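Local coordinates for protein putative nucleotide sugar epimerase/ dehydratase (Bordetella bronchiseptica, PDB 2Q1S) that binds NADH in a Rossmann-type domain and probably acts as a nucleotide-sugar epimerase or dehydratase in bacterial O-antigen biosynthesis, at residues K144-Y148 with C273-P279. Sequence-based numbering, arbitrary orientation.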
# COMPACT_ATOMS: atom_id res chain seq x y z
N LYS A 144 17.77 -16.57 -7.11
CA LYS A 144 17.67 -16.29 -8.54
C LYS A 144 16.40 -15.51 -8.87
O LYS A 144 16.44 -14.69 -9.78
CB LYS A 144 17.66 -17.56 -9.41
CG LYS A 144 19.00 -18.05 -9.95
CD LYS A 144 19.97 -18.30 -8.82
CE LYS A 144 19.90 -19.72 -8.37
NZ LYS A 144 20.99 -20.03 -7.36
N LYS A 145 15.28 -15.88 -8.25
CA LYS A 145 13.98 -15.24 -8.55
C LYS A 145 13.06 -15.35 -7.39
O LYS A 145 13.09 -16.33 -6.65
CB LYS A 145 13.32 -15.87 -9.79
CG LYS A 145 12.75 -14.84 -10.82
CD LYS A 145 13.83 -13.96 -11.46
CE LYS A 145 14.75 -14.77 -12.38
NZ LYS A 145 14.01 -15.30 -13.56
N VAL A 146 12.30 -14.27 -7.22
CA VAL A 146 11.21 -14.20 -6.25
C VAL A 146 9.93 -13.92 -7.03
O VAL A 146 9.81 -12.86 -7.62
CB VAL A 146 11.44 -13.04 -5.20
CG1 VAL A 146 10.29 -12.99 -4.23
CG2 VAL A 146 12.79 -13.30 -4.50
N VAL A 147 9.01 -14.88 -7.04
CA VAL A 147 7.80 -14.74 -7.82
C VAL A 147 6.64 -14.44 -6.87
O VAL A 147 6.35 -15.19 -5.95
CB VAL A 147 7.53 -16.05 -8.63
CG1 VAL A 147 6.27 -15.86 -9.50
CG2 VAL A 147 8.74 -16.36 -9.56
N TYR A 148 5.96 -13.33 -7.19
CA TYR A 148 4.81 -12.83 -6.42
C TYR A 148 3.52 -13.00 -7.24
O TYR A 148 3.46 -12.54 -8.39
CB TYR A 148 5.07 -11.35 -6.11
CG TYR A 148 3.83 -10.61 -5.57
CD1 TYR A 148 3.25 -10.98 -4.35
CD2 TYR A 148 3.26 -9.56 -6.26
CE1 TYR A 148 2.16 -10.34 -3.84
CE2 TYR A 148 2.14 -8.91 -5.79
CZ TYR A 148 1.59 -9.27 -4.55
OH TYR A 148 0.49 -8.63 -4.06
N CYS A 273 7.90 -18.17 -14.78
CA CYS A 273 8.30 -16.86 -14.26
C CYS A 273 9.59 -17.00 -13.45
O CYS A 273 10.49 -16.17 -13.58
CB CYS A 273 7.20 -16.28 -13.37
SG CYS A 273 5.79 -15.60 -14.34
N ALA A 274 9.64 -17.98 -12.55
CA ALA A 274 10.82 -18.21 -11.72
C ALA A 274 12.05 -18.48 -12.57
O ALA A 274 13.11 -17.86 -12.40
CB ALA A 274 10.62 -19.37 -10.78
N ALA A 275 11.92 -19.43 -13.48
CA ALA A 275 13.07 -19.84 -14.27
C ALA A 275 13.58 -18.73 -15.20
O ALA A 275 14.78 -18.47 -15.26
CB ALA A 275 12.70 -21.11 -15.06
N ASP A 276 12.64 -18.09 -15.90
CA ASP A 276 13.00 -17.25 -17.04
C ASP A 276 12.46 -15.83 -17.05
O ASP A 276 12.78 -15.05 -17.95
CB ASP A 276 12.56 -17.93 -18.34
CG ASP A 276 13.34 -19.21 -18.64
OD1 ASP A 276 14.55 -19.28 -18.39
OD2 ASP A 276 12.71 -20.14 -19.15
N GLY A 277 11.62 -15.50 -16.07
CA GLY A 277 11.08 -14.13 -16.03
C GLY A 277 12.14 -13.06 -15.76
O GLY A 277 13.06 -13.26 -14.96
N THR A 278 11.96 -11.90 -16.38
CA THR A 278 12.90 -10.79 -16.21
C THR A 278 12.75 -10.17 -14.81
O THR A 278 11.63 -9.79 -14.42
CB THR A 278 12.60 -9.72 -17.23
OG1 THR A 278 12.74 -10.28 -18.53
CG2 THR A 278 13.60 -8.56 -17.12
N PRO A 279 13.86 -10.07 -14.04
CA PRO A 279 13.79 -9.38 -12.74
C PRO A 279 13.23 -7.97 -12.90
O PRO A 279 13.61 -7.21 -13.82
CB PRO A 279 15.26 -9.37 -12.28
CG PRO A 279 15.83 -10.61 -12.93
CD PRO A 279 15.22 -10.57 -14.31
O HOH W 1 16.15 -15.46 -15.48
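Lys145 NZ is gripped at the C-terminal end of helix 263-276 by two backbone carbonyls and a water. Its shortest bond, 2.7 Å from NZ to Gly277 O, lies in the carbonyl plane on a lone pair. The second, 3.0 Å from NZ to Ala274 O, comes from above that carbonyl, 50° out of its plane. The water accepts from NZ at 2.9 Å and makes a weak link on to Ala275 O. Turns at chi2, chi3 and chi4, all near 65°, curl the lysine chain over the last turn of the helix and bring NZ back to the carbonyls there, where its positive charge would suit the negative end of the helix dipole. The helix ends at Asp276, and Gly277 turns away from it; its N still bonds to Cys273 O, while its own carbonyl faces the lysine. Pro279 CG touches the lysine chain at CD, 4.2 Å away.

Two residues along the strand, Val147 points to the same face. Its CG2 lies against the helix backbone and 3.8 Å from Ala274 CB, and its CG1 meets Cys273 CB at 4.0 Å. Tyr102 and Phe104 of the neighbouring strand 102-105 extend this apolar floor beneath Ala274. The contact thus seats a helix on one face of the mostly parallel central sheet while helix 128-137 packs on Val146 from the other, the layered alpha/beta/alpha build of a Rossmann fold.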